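Local coordinates for protein cell division GTPase FtsZ, diverged (Clostridium botulinum C, PDB 3V3T) that is a diverged relative of the bacterial division protein FtsZ and belongs to the tubulin/FtsZ family, with a TubZ-like C-terminal domain, at residues Y162-N167 with E234-E239; S212-E217 with T285-Q290; I93-M98 with G124-L129; E239-T244 with Q290-Q295. The protein carries 1 engineered substitution. One frame throughout, in Å; residues are numbered along the deposited sequence.

Contact 1 of 4, residues Y162-N167 with E234-E239; sequences YLLDNN and ESIFAE
With CG beside the backbone N and opposite the carbonyl carbon in both residues (chi1 -53° in Leu164, -70° in Phe237), the two side chains leave their backbones so that Leu164 CD2 comes to rest over a face of the Phe237 ring. That methyl lies 3.9 Å from the Phe237 ring centroid and 14° off the ring normal, which qualifies as a CH-pi contact. At the ring's edge, Phe237 CE1 meets Tyr162 CB at 4.1 Å, the two aromatic side chains running side by side. Ile236 adds its CD1 against Leu164 CD2.

Two backbone bonds clamp the loop 234-239 to the strand: Ala238 N to Leu163 O (2.7 Å, nearly straight) and Asp165 N to Ile236 O (2.9 Å). They make a single bridge, Leu164 with Phe237. Beside it Leu163 CG packs on Ala238 CB at 3.8 Å. Asp165 OD1 closes an Asx turn onto Asn167 N, while its OD2 reaches Glu239 N through one water.

Strand 160-165 pairs on with strand 122-129 through backbone bonds of Tyr162 and Leu164; Phe179 of helix 172-187 packs on Leu164 and Ile236, and Phe237 also rests on Val214 and Ile215 of strand 211-217.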
loop_
_atom_site.group_PDB
_atom_site.type_symbol
_atom_site.label_atom_id
_atom_site.label_comp_id
_atom_site.label_asym_id
_atom_site.label_seq_id
_atom_site.Cartn_x
_atom_site.Cartn_y
_atom_site.Cartn_z
ATOM N N TYR A 162 -0.646 -2.115 2.695
ATOM C CA TYR A 162 -0.414 -0.689 2.856
ATOM C C TYR A 162 -1.780 -0.049 2.682
ATOM O O TYR A 162 -2.265 0.074 1.566
ATOM C CB TYR A 162 0.554 -0.148 1.793
ATOM C CG TYR A 162 1.925 -0.808 1.751
ATOM C CD1 TYR A 162 3.043 -0.157 2.261
ATOM C CD2 TYR A 162 2.107 -2.077 1.184
ATOM C CE1 TYR A 162 4.294 -0.739 2.224
ATOM C CE2 TYR A 162 3.371 -2.676 1.146
ATOM C CZ TYR A 162 4.457 -1.992 1.665
ATOM O OH TYR A 162 5.713 -2.536 1.647
ATOM N N LEU A 163 -2.415 0.317 3.791
ATOM C CA LEU A 163 -3.800 0.760 3.759
ATOM C C LEU A 163 -3.836 2.270 3.864
ATOM O O LEU A 163 -3.463 2.837 4.909
ATOM C CB LEU A 163 -4.585 0.139 4.928
ATOM C CG LEU A 163 -6.114 0.263 4.842
ATOM C CD1 LEU A 163 -6.583 -0.308 3.503
ATOM C CD2 LEU A 163 -6.845 -0.455 6.010
ATOM N N LEU A 164 -4.291 2.910 2.790
ATOM C CA LEU A 164 -4.339 4.374 2.688
ATOM C C LEU A 164 -5.754 4.895 2.908
ATOM O O LEU A 164 -6.732 4.186 2.641
ATOM C CB LEU A 164 -3.826 4.834 1.311
ATOM C CG LEU A 164 -2.451 4.319 0.879
ATOM C CD1 LEU A 164 -2.037 4.910 -0.461
ATOM C CD2 LEU A 164 -1.402 4.652 1.933
ATOM N N ASP A 165 -5.864 6.139 3.372
ATOM C CA ASP A 165 -7.158 6.703 3.738
ATOM C C ASP A 165 -7.410 8.071 3.074
ATOM O O ASP A 165 -6.826 9.083 3.468
ATOM C CB ASP A 165 -7.247 6.827 5.262
ATOM C CG ASP A 165 -8.606 7.311 5.745
ATOM O OD1 ASP A 165 -9.447 7.720 4.907
ATOM O OD2 ASP A 165 -8.832 7.283 6.978
ATOM N N ASN A 166 -8.292 8.094 2.076
ATOM C CA ASN A 166 -8.611 9.330 1.381
ATOM C C ASN A 166 -9.190 10.416 2.286
ATOM O O ASN A 166 -9.239 11.573 1.884
ATOM C CB ASN A 166 -9.587 9.085 0.232
ATOM C CG ASN A 166 -8.894 8.825 -1.079
ATOM O OD1 ASN A 166 -7.695 9.084 -1.234
ATOM N ND2 ASN A 166 -9.645 8.305 -2.041
ATOM N N ASN A 167 -9.660 10.056 3.481
ATOM C CA ASN A 167 -10.143 11.087 4.405
ATOM C C ASN A 167 -9.007 12.010 4.847
ATOM O O ASN A 167 -9.253 13.101 5.329
ATOM C CB ASN A 167 -10.807 10.481 5.654
ATOM C CG ASN A 167 -12.263 10.090 5.435
ATOM O OD1 ASN A 167 -13.094 10.912 5.035
ATOM N ND2 ASN A 167 -12.583 8.825 5.724
ATOM N N GLU A 234 -1.344 13.203 10.974
ATOM C CA GLU A 234 -1.489 13.659 9.596
ATOM C C GLU A 234 -1.270 12.541 8.587
ATOM O O GLU A 234 -1.320 12.772 7.376
ATOM C CB GLU A 234 -0.524 14.819 9.323
ATOM C CG GLU A 234 -0.853 16.069 10.151
ATOM C CD GLU A 234 0.061 17.241 9.852
ATOM O OE1 GLU A 234 1.120 17.028 9.230
ATOM O OE2 GLU A 234 -0.281 18.380 10.242
ATOM N N SER A 235 -1.027 11.332 9.083
ATOM C CA SER A 235 -0.609 10.223 8.213
ATOM C C SER A 235 -1.629 9.875 7.126
ATOM O O SER A 235 -2.826 9.836 7.380
ATOM C CB SER A 235 -0.290 8.974 9.040
ATOM O OG SER A 235 0.178 7.936 8.211
ATOM N N ILE A 236 -1.148 9.618 5.913
ATOM C CA ILE A 236 -2.034 9.205 4.837
ATOM C C ILE A 236 -2.473 7.749 4.971
ATOM O O ILE A 236 -3.415 7.314 4.290
ATOM C CB ILE A 236 -1.401 9.386 3.456
ATOM C CG1 ILE A 236 -0.117 8.557 3.344
ATOM C CG2 ILE A 236 -1.168 10.842 3.182
ATOM C CD1 ILE A 236 0.332 8.337 1.925
ATOM N N PHE A 237 -1.781 6.999 5.825
ATOM C CA PHE A 237 -2.169 5.617 6.148
ATOM C C PHE A 237 -3.337 5.544 7.116
ATOM O O PHE A 237 -3.456 6.373 8.005
ATOM C CB PHE A 237 -1.004 4.843 6.757
ATOM C CG PHE A 237 0.083 4.538 5.781
ATOM C CD1 PHE A 237 0.154 3.306 5.167
ATOM C CD2 PHE A 237 1.026 5.500 5.454
ATOM C CE1 PHE A 237 1.171 3.028 4.239
ATOM C CE2 PHE A 237 2.046 5.219 4.535
ATOM C CZ PHE A 237 2.108 3.987 3.934
ATOM N N ALA A 238 -4.195 4.540 6.927
ATOM C CA ALA A 238 -5.333 4.332 7.802
ATOM C C ALA A 238 -4.875 4.212 9.251
ATOM O O ALA A 238 -3.921 3.503 9.559
ATOM C CB ALA A 238 -6.084 3.093 7.393
ATOM N N GLU A 239 -5.578 4.890 10.142
ATOM C CA GLU A 239 -5.219 4.868 11.546
ATOM C C GLU A 239 -5.207 3.463 12.165
ATOM O O GLU A 239 -6.132 2.679 11.969
ATOM C CB GLU A 239 -6.172 5.762 12.333
ATOM C CG GLU A 239 -5.939 5.720 13.832
ATOM C CD GLU A 239 -6.878 6.643 14.579
ATOM O OE1 GLU A 239 -7.830 7.151 13.953
ATOM O OE2 GLU A 239 -6.665 6.864 15.788
HETATM O O HOH W 1 -7.326 6.960 9.259
#

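Contact 2 of 4, residues S212-E217 with T285-Q290; sequences SNVILE and TGIEPQ
A G1 beta bulge joins strand 211-217 to the end of strand 281-287: Ser212 is matched by two residues, Gly286 and Ile287. Ser212 and Ile287 form an antiparallel hydrogen-bonded pair, Ser212 N giving to Ile287 O at 2.9 Å and Ile287 N to Ser212 O at 2.8 Å, each donor lying in the carbonyl plane on a lone pair. The positive phi of Gly286 (82°), a conformation glycine adopts readily, marks the bulge and the corner the chain turns there.

In the mixed sheet this is the junction where the parallel strands, ending with 211-217, meet the first antiparallel neighbour. Beyond the corner the chain runs to Gln290, at the N-cap position of helix 291-306; the Gln290 side chain bends at chi2 (95°) and returns to the strand. Ser212 OG donates to Gln290 OE1 at 2.7 Å, from a position tilted 34° out of the amide's carbonyl plane. One water ties Ser212 OG, Asn213 O and Gln290 NE2 together, and that same NE2 also bonds Ala238 O.

In one of its two conformers Asn213 crosses Thr285 obliquely, bringing Asn213 OD1 to 3.3 Å from Thr285 CB; a bond to this OD1 from Gly286 N is weak and doubtful. Thr285 OG1 itself bonds Phe247 O. Farther along the strand, Val214 CG2 meets Ile287 CD1 at 4.0 Å.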
loop_
_atom_site.group_PDB
_atom_site.type_symbol
_atom_site.label_atom_id
_atom_site.label_comp_id
_atom_site.label_asym_id
_atom_site.label_seq_id
_atom_site.Cartn_x
_atom_site.Cartn_y
_atom_site.Cartn_z
ATOM N N SER A 212 0.244 -5.282 8.329
ATOM C CA SER A 212 0.183 -3.898 7.928
ATOM C C SER A 212 1.471 -3.132 8.122
ATOM O O SER A 212 2.143 -3.231 9.141
ATOM C CB SER A 212 -0.979 -3.183 8.623
ATOM O OG SER A 212 -1.984 -2.914 7.679
ATOM N N ASN A 213 1.767 -2.340 7.110
ATOM C CA ASN A 213 2.946 -1.519 7.126
ATOM C C ASN A 213 2.535 -0.032 7.122
ATOM O O ASN A 213 1.558 0.362 6.486
ATOM C CB ASN A 213 3.858 -1.911 5.947
ATOM C CG ASN A 213 4.418 -3.352 6.073
ATOM O OD1 ASN A 213 3.994 -4.149 6.932
ATOM N ND2 ASN A 213 5.372 -3.686 5.200
ATOM N N VAL A 214 3.256 0.782 7.892
ATOM C CA VAL A 214 3.013 2.226 7.901
ATOM C C VAL A 214 4.372 2.956 7.777
ATOM O O VAL A 214 5.350 2.578 8.421
ATOM C CB VAL A 214 2.239 2.681 9.170
ATOM C CG1 VAL A 214 2.317 4.193 9.352
ATOM C CG2 VAL A 214 0.788 2.248 9.077
ATOM N N ILE A 215 4.436 3.972 6.919
ATOM C CA ILE A 215 5.666 4.732 6.708
ATOM C C ILE A 215 5.440 6.146 7.222
ATOM O O ILE A 215 4.461 6.785 6.841
ATOM C CB ILE A 215 6.037 4.800 5.197
ATOM C CG1 ILE A 215 6.116 3.397 4.594
ATOM C CG2 ILE A 215 7.342 5.573 4.987
ATOM C CD1 ILE A 215 6.326 3.379 3.092
ATOM N N LEU A 216 6.332 6.630 8.084
ATOM C CA LEU A 216 6.217 7.984 8.637
ATOM C C LEU A 216 7.459 8.813 8.381
ATOM O O LEU A 216 8.573 8.329 8.534
ATOM C CB LEU A 216 6.002 7.936 10.149
ATOM C CG LEU A 216 4.794 7.132 10.646
ATOM C CD1 LEU A 216 4.885 6.921 12.160
ATOM C CD2 LEU A 216 3.497 7.833 10.271
ATOM N N GLU A 217 7.269 10.072 8.007
ATOM C CA GLU A 217 8.366 11.022 8.014
ATOM C C GLU A 217 8.080 12.184 8.976
ATOM O O GLU A 217 6.951 12.663 9.080
ATOM C CB GLU A 217 8.698 11.488 6.596
ATOM C CG GLU A 217 9.351 10.382 5.760
ATOM C CD GLU A 217 9.679 10.804 4.343
ATOM O OE1 GLU A 217 9.478 11.981 4.000
ATOM O OE2 GLU A 217 10.144 9.951 3.558
ATOM N N THR A 285 6.305 -2.277 10.408
ATOM C CA THR A 285 5.703 -3.379 9.661
ATOM C C THR A 285 5.151 -4.438 10.605
ATOM O O THR A 285 5.603 -4.565 11.729
ATOM C CB THR A 285 6.746 -4.048 8.730
ATOM O OG1 THR A 285 7.757 -4.677 9.527
ATOM C CG2 THR A 285 7.407 -3.008 7.828
ATOM N N GLY A 286 4.175 -5.205 10.145
ATOM C CA GLY A 286 3.593 -6.252 10.962
ATOM C C GLY A 286 2.545 -5.732 11.931
ATOM O O GLY A 286 2.210 -6.399 12.902
ATOM N N ILE A 287 2.028 -4.536 11.672
ATOM C CA ILE A 287 0.979 -3.969 12.506
ATOM C C ILE A 287 -0.325 -4.708 12.267
ATOM O O ILE A 287 -0.668 -5.021 11.120
ATOM C CB ILE A 287 0.765 -2.473 12.171
ATOM C CG1 ILE A 287 1.986 -1.651 12.571
ATOM C CG2 ILE A 287 -0.473 -1.934 12.859
ATOM C CD1 ILE A 287 1.982 -0.220 12.014
ATOM N N GLU A 288 -1.079 -4.979 13.324
ATOM C CA GLU A 288 -2.391 -5.589 13.111
ATOM C C GLU A 288 -3.163 -4.755 12.093
ATOM O O GLU A 288 -3.217 -3.541 12.211
ATOM C CB GLU A 288 -3.174 -5.695 14.415
ATOM C CG GLU A 288 -3.964 -6.975 14.531
ATOM C CD GLU A 288 -3.076 -8.204 14.459
ATOM O OE1 GLU A 288 -1.985 -8.186 15.072
ATOM O OE2 GLU A 288 -3.462 -9.182 13.779
ATOM N N PRO A 289 -3.752 -5.409 11.082
ATOM C CA PRO A 289 -4.558 -4.736 10.049
ATOM C C PRO A 289 -5.678 -3.863 10.643
ATOM O O PRO A 289 -6.365 -4.283 11.583
ATOM C CB PRO A 289 -5.141 -5.906 9.246
ATOM C CG PRO A 289 -4.131 -7.021 9.459
ATOM C CD PRO A 289 -3.640 -6.861 10.854
ATOM N N GLN A 290 -5.868 -2.673 10.070
ATOM C CA GLN A 290 -6.693 -1.624 10.685
ATOM C C GLN A 290 -8.207 -1.863 10.566
ATOM O O GLN A 290 -8.937 -1.073 9.951
ATOM C CB GLN A 290 -6.305 -0.248 10.115
ATOM C CG GLN A 290 -4.791 0.094 10.270
ATOM C CD GLN A 290 -3.967 -0.266 9.036
ATOM O OE1 GLN A 290 -4.058 -1.383 8.536
ATOM N NE2 GLN A 290 -3.177 0.694 8.521
HETATM O O HOH W 2 -1.178 -0.153 6.422
#

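Contact 3 of 4, residues I93-M98 with G124-L129; sequences IFVATM and GFVGVL
Val126 stands next to Val95 with both side chains pointing the same way, Val95 CG1 meeting Val126 CB at 3.8 Å, while Ile93 comes at it aslant, CG2 to Val126 CG2 at 3.7 Å. These three, with Thr97 and Val128, occupy one face of a two-strand parallel pair.

On the other face the Phe125 ring is met at its edge. With CG opposite the backbone N (chi1 173°), the ring leans over toward strand 91-97, so that Ala96 CB approaches its CE1 and Met98 CG its CZ at 4.1 Å. Met98 SD lies 5.4 Å from the Phe125 ring centroid and 79° off the normal, a Met-aromatic contact at the rim. Bent at chi3, Met98 then runs alongside Leu129, SD to Leu129 CD2 at 3.9 Å. Met98 SD also rests against the Gly127 backbone, 3.9 Å from Gly127 CA, and Gly127 N lies over one face of the Phe125 ring.

Five backbone bonds hold the register from Ile93-Gly124 to Thr97-Val128. They start with Phe94 N to Gly124 O at 2.9 Å and end with Met98 N to Val128 O at 3.1 Å; the strand axes run parallel to within 15°.

This is the strand pair of a beta-alpha-beta unit. Its connecting helix 101-117 places Thr107 against Phe94, Ala96 and Phe125, helix 136-152 packs Trp146 and Cys145 on Met98, and strand 7-11 flanks Ile93 and Val95 in the sheet.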
loop_
_atom_site.group_PDB
_atom_site.type_symbol
_atom_site.label_atom_id
_atom_site.label_comp_id
_atom_site.label_asym_id
_atom_site.label_seq_id
_atom_site.Cartn_x
_atom_site.Cartn_y
_atom_site.Cartn_z
ATOM N N ILE A 93 2.979 -6.521 -5.838
ATOM C CA ILE A 93 2.123 -5.659 -5.043
ATOM C C ILE A 93 0.961 -5.165 -5.868
ATOM O O ILE A 93 1.137 -4.424 -6.835
ATOM C CB ILE A 93 2.912 -4.478 -4.429
ATOM C CG1 ILE A 93 4.121 -5.002 -3.632
ATOM C CG2 ILE A 93 1.998 -3.620 -3.520
ATOM C CD1 ILE A 93 5.085 -3.867 -3.125
ATOM N N PHE A 94 -0.231 -5.616 -5.506
ATOM C CA PHE A 94 -1.429 -5.175 -6.187
ATOM C C PHE A 94 -1.832 -3.851 -5.554
ATOM O O PHE A 94 -1.614 -3.617 -4.361
ATOM C CB PHE A 94 -2.550 -6.205 -6.016
ATOM C CG PHE A 94 -2.271 -7.504 -6.690
ATOM C CD1 PHE A 94 -2.693 -7.722 -7.993
ATOM C CD2 PHE A 94 -1.563 -8.505 -6.035
ATOM C CE1 PHE A 94 -2.415 -8.922 -8.633
ATOM C CE2 PHE A 94 -1.299 -9.705 -6.658
ATOM C CZ PHE A 94 -1.720 -9.910 -7.969
ATOM N N VAL A 95 -2.426 -2.989 -6.358
ATOM C CA VAL A 95 -2.790 -1.662 -5.907
ATOM C C VAL A 95 -4.182 -1.333 -6.406
ATOM O O VAL A 95 -4.458 -1.447 -7.602
ATOM C CB VAL A 95 -1.813 -0.631 -6.465
ATOM C CG1 VAL A 95 -2.088 0.718 -5.858
ATOM C CG2 VAL A 95 -0.362 -1.061 -6.181
ATOM N N ALA A 96 -5.073 -0.945 -5.505
ATOM C CA ALA A 96 -6.428 -0.624 -5.931
ATOM C C ALA A 96 -7.084 0.453 -5.086
ATOM O O ALA A 96 -6.878 0.527 -3.871
ATOM C CB ALA A 96 -7.288 -1.886 -5.908
ATOM N N THR A 97 -7.903 1.264 -5.738
ATOM C CA THR A 97 -8.852 2.123 -5.052
ATOM C C THR A 97 -10.033 1.229 -4.695
ATOM O O THR A 97 -10.710 0.694 -5.574
ATOM C CB THR A 97 -9.295 3.294 -5.962
ATOM O OG1 THR A 97 -8.172 4.153 -6.178
ATOM C CG2 THR A 97 -10.382 4.110 -5.304
ATOM N N MET A 98 -10.266 1.062 -3.399
ATOM C CA MET A 98 -11.200 0.057 -2.923
ATOM C C MET A 98 -12.642 0.384 -3.235
ATOM O O MET A 98 -13.495 -0.504 -3.222
ATOM C CB MET A 98 -10.982 -0.191 -1.436
ATOM C CG MET A 98 -9.575 -0.697 -1.167
ATOM S SD MET A 98 -9.116 -0.818 0.571
ATOM C CE MET A 98 -10.212 -2.099 1.172
ATOM N N GLY A 124 1.791 -8.281 -1.729
ATOM C CA GLY A 124 1.321 -7.157 -0.957
ATOM C C GLY A 124 0.147 -6.488 -1.637
ATOM O O GLY A 124 -0.180 -6.755 -2.797
ATOM N N PHE A 125 -0.487 -5.599 -0.891
ATOM C CA PHE A 125 -1.684 -4.926 -1.340
ATOM C C PHE A 125 -1.651 -3.491 -0.850
ATOM O O PHE A 125 -1.510 -3.242 0.356
ATOM C CB PHE A 125 -2.916 -5.615 -0.765
ATOM C CG PHE A 125 -4.210 -4.883 -1.058
ATOM C CD1 PHE A 125 -4.638 -4.706 -2.366
ATOM C CD2 PHE A 125 -4.999 -4.396 -0.026
ATOM C CE1 PHE A 125 -5.815 -4.040 -2.651
ATOM C CE2 PHE A 125 -6.184 -3.733 -0.291
ATOM C CZ PHE A 125 -6.599 -3.549 -1.605
ATOM N N VAL A 126 -1.749 -2.549 -1.786
ATOM C CA VAL A 126 -1.959 -1.155 -1.435
ATOM C C VAL A 126 -3.417 -0.843 -1.738
ATOM O O VAL A 126 -3.823 -0.849 -2.890
ATOM C CB VAL A 126 -1.072 -0.234 -2.269
ATOM C CG1 VAL A 126 -1.295 1.232 -1.881
ATOM C CG2 VAL A 126 0.382 -0.621 -2.107
ATOM N N GLY A 127 -4.212 -0.591 -0.703
ATOM C CA GLY A 127 -5.591 -0.183 -0.909
ATOM C C GLY A 127 -5.908 1.215 -0.376
ATOM O O GLY A 127 -5.447 1.610 0.705
ATOM N N VAL A 128 -6.713 1.959 -1.130
ATOM C CA VAL A 128 -7.174 3.262 -0.693
ATOM C C VAL A 128 -8.630 3.213 -0.243
ATOM O O VAL A 128 -9.512 2.849 -1.015
ATOM C CB VAL A 128 -7.032 4.318 -1.811
ATOM C CG1 VAL A 128 -7.344 5.710 -1.257
ATOM C CG2 VAL A 128 -5.621 4.294 -2.397
ATOM N N LEU A 129 -8.874 3.574 1.015
ATOM C CA LEU A 129 -10.233 3.707 1.526
ATOM C C LEU A 129 -10.844 5.025 1.049
ATOM O O LEU A 129 -10.144 6.020 0.903
ATOM C CB LEU A 129 -10.230 3.671 3.053
ATOM C CG LEU A 129 -9.677 2.427 3.745
ATOM C CD1 LEU A 129 -9.475 2.713 5.238
ATOM C CD2 LEU A 129 -10.619 1.251 3.556
#

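Contact 4 of 4, residues E239-T244 with Q290-Q295; sequences EYTTNT and QKTTVQ
Gln290 lays the first part of its side chain against the chain at Glu239 and Tyr240: its CG is 3.7 Å from Tyr240 CB and 3.4 Å from Glu239 O. Only aliphatic carbon is used here, since the amide end turns off to Ser212 and Ala238. Tyr240 likewise contributes its CB alone, because CG sits between the backbone N and the carbonyl carbon (chi1 61°) and the ring leads away from the helix, its OH bonding Val265 O.

The polar centre of the contact is Glu239 O. Thr293 OG1 donates to it at 2.6 Å, the hydroxyl tilted 17° from the carbonyl plane. Thr293 OG1 is directed there by a chi1 of -58°, which sets it beside its own backbone N. A water gives a second bond to Glu239 O at 2.7 Å and accepts from Thr293 N at 3.1 Å, so one residue of the helix reaches the same carbonyl both directly and through water. Farther out, Thr241 and Thr292 cross at about a right angle, their OG1 atoms 3.9 Å apart.

Thr293 N belongs to the first turn of helix 291-306, where backbone N-H groups have no preceding helical carbonyl to bond. The water supplies an acceptor for this one, and two donors converge on a loop carbonyl: the attachment combines one direct hydrogen bond and one water bridge with modest packing by Gln290 CG, at a largely exposed site.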
loop_
_atom_site.group_PDB
_atom_site.type_symbol
_atom_site.label_atom_id
_atom_site.label_comp_id
_atom_site.label_asym_id
_atom_site.label_seq_id
_atom_site.Cartn_x
_atom_site.Cartn_y
_atom_site.Cartn_z
ATOM N N GLU A 239 -5.578 4.890 10.142
ATOM C CA GLU A 239 -5.219 4.868 11.546
ATOM C C GLU A 239 -5.207 3.463 12.165
ATOM O O GLU A 239 -6.132 2.679 11.969
ATOM C CB GLU A 239 -6.172 5.762 12.333
ATOM C CG GLU A 239 -5.939 5.720 13.832
ATOM C CD GLU A 239 -6.878 6.643 14.579
ATOM O OE1 GLU A 239 -7.830 7.151 13.953
ATOM O OE2 GLU A 239 -6.665 6.864 15.788
ATOM N N TYR A 240 -4.179 3.172 12.961
ATOM C CA TYR A 240 -4.133 1.916 13.703
ATOM C C TYR A 240 -4.198 2.170 15.205
ATOM O O TYR A 240 -3.665 3.162 15.696
ATOM C CB TYR A 240 -2.886 1.095 13.334
ATOM C CG TYR A 240 -1.551 1.751 13.626
ATOM C CD1 TYR A 240 -0.900 1.540 14.840
ATOM C CD2 TYR A 240 -0.923 2.555 12.672
ATOM C CE1 TYR A 240 0.332 2.114 15.104
ATOM C CE2 TYR A 240 0.312 3.144 12.927
ATOM C CZ TYR A 240 0.934 2.916 14.139
ATOM O OH TYR A 240 2.164 3.492 14.396
ATOM N N THR A 241 -4.851 1.266 15.932
ATOM C CA THR A 241 -5.105 1.474 17.361
ATOM C C THR A 241 -4.243 0.604 18.264
ATOM O O THR A 241 -4.247 0.780 19.483
ATOM C CB THR A 241 -6.593 1.254 17.720
ATOM O OG1 THR A 241 -7.082 0.085 17.047
ATOM C CG2 THR A 241 -7.435 2.462 17.307
ATOM N N THR A 242 -3.508 -0.336 17.676
ATOM C CA THR A 242 -2.630 -1.189 18.468
ATOM C C THR A 242 -1.316 -0.473 18.759
ATOM O O THR A 242 -1.075 0.620 18.251
ATOM C CB THR A 242 -2.347 -2.527 17.765
ATOM O OG1 THR A 242 -1.884 -2.273 16.435
ATOM C CG2 THR A 242 -3.601 -3.359 17.698
ATOM N N ASN A 243 -0.476 -1.100 19.576
ATOM C CA ASN A 243 0.788 -0.512 20.013
ATOM C C ASN A 243 2.023 -1.377 19.777
ATOM O O ASN A 243 3.091 -1.123 20.348
ATOM C CB ASN A 243 0.716 -0.143 21.495
ATOM C CG ASN A 243 0.327 1.304 21.710
ATOM O OD1 ASN A 243 1.184 2.159 21.957
ATOM N ND2 ASN A 243 -0.971 1.593 21.603
ATOM N N THR A 244 1.879 -2.404 18.950
ATOM C CA THR A 244 3.011 -3.263 18.635
ATOM C C THR A 244 3.168 -3.389 17.142
ATOM O O THR A 244 2.185 -3.356 16.400
ATOM C CB THR A 244 2.839 -4.679 19.213
ATOM O OG1 THR A 244 1.728 -5.315 18.575
ATOM C CG2 THR A 244 2.601 -4.625 20.707
ATOM N N GLN A 290 -5.868 -2.673 10.070
ATOM C CA GLN A 290 -6.693 -1.624 10.685
ATOM C C GLN A 290 -8.207 -1.863 10.566
ATOM O O GLN A 290 -8.937 -1.073 9.951
ATOM C CB GLN A 290 -6.305 -0.248 10.115
ATOM C CG GLN A 290 -4.791 0.094 10.270
ATOM C CD GLN A 290 -3.967 -0.266 9.036
ATOM O OE1 GLN A 290 -4.058 -1.383 8.536
ATOM N NE2 GLN A 290 -3.177 0.694 8.521
ATOM N N LYS A 291 -8.668 -2.949 11.178
ATOM C CA LYS A 291 -10.078 -3.334 11.150
ATOM C C LYS A 291 -11.028 -2.234 11.648
ATOM O O LYS A 291 -12.045 -1.945 11.018
ATOM C CB LYS A 291 -10.290 -4.639 11.935
ATOM C CG LYS A 291 -9.965 -5.901 11.118
ATOM C CD LYS A 291 -9.140 -6.934 11.894
ATOM C CE LYS A 291 -8.783 -8.127 11.015
ATOM N NZ LYS A 291 -10.015 -8.859 10.559
ATOM N N THR A 292 -10.691 -1.622 12.775
ATOM C CA THR A 292 -11.495 -0.543 13.341
ATOM C C THR A 292 -11.712 0.611 12.361
ATOM O O THR A 292 -12.835 1.050 12.161
ATOM C CB THR A 292 -10.844 0.010 14.636
ATOM O OG1 THR A 292 -10.497 -1.080 15.486
ATOM C CG2 THR A 292 -11.801 0.938 15.386
ATOM N N THR A 293 -10.639 1.109 11.750
ATOM C CA THR A 293 -10.785 2.207 10.812
ATOM C C THR A 293 -11.650 1.791 9.637
ATOM O O THR A 293 -12.475 2.569 9.174
ATOM C CB THR A 293 -9.445 2.660 10.250
ATOM O OG1 THR A 293 -8.597 3.038 11.325
ATOM C CG2 THR A 293 -9.644 3.852 9.302
ATOM N N VAL A 294 -11.449 0.569 9.144
ATOM C CA VAL A 294 -12.218 0.087 8.002
ATOM C C VAL A 294 -13.684 -0.051 8.382
ATOM O O VAL A 294 -14.569 0.323 7.624
ATOM C CB VAL A 294 -11.707 -1.284 7.488
ATOM C CG1 VAL A 294 -12.671 -1.852 6.466
ATOM C CG2 VAL A 294 -10.319 -1.153 6.889
ATOM N N GLN A 295 -13.938 -0.589 9.565
ATOM C CA GLN A 295 -15.307 -0.862 9.986
ATOM C C GLN A 295 -16.137 0.408 10.168
ATOM O O GLN A 295 -17.364 0.347 10.182
ATOM C CB GLN A 295 -15.331 -1.721 11.251
ATOM C CG GLN A 295 -14.940 -3.178 10.993
ATOM C CD GLN A 295 -14.727 -3.981 12.275
ATOM O OE1 GLN A 295 -13.799 -4.793 12.372
ATOM N NE2 GLN A 295 -15.592 -3.760 13.263
HETATM O O HOH W 3 -7.726 0.770 12.898
#

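In the fold
Contact 3 closes first along the chain, and contact 1 opens after it; the segments of contact 2 alternate with those of contacts 1 and 4. Contacts 1, 2 and 3 share the mixed sheet: strands 91-97, 122-129, 160-165, 211-217 and 281-287 are successive neighbours, and the centres of contacts 2 and 3 lie about 14 Å apart. Contact 4 lies at the surface, about 17 Å from contact 3 centre to centre, yet Val294 and Thr293 touch Leu129. Glu239 is common to contacts 1 and 4, and Gln290 to contacts 2 and 4. The loop after helix 224-233 and the start of helix 291-306 thus link the GTPase-family and TubZ-like C-terminal regions.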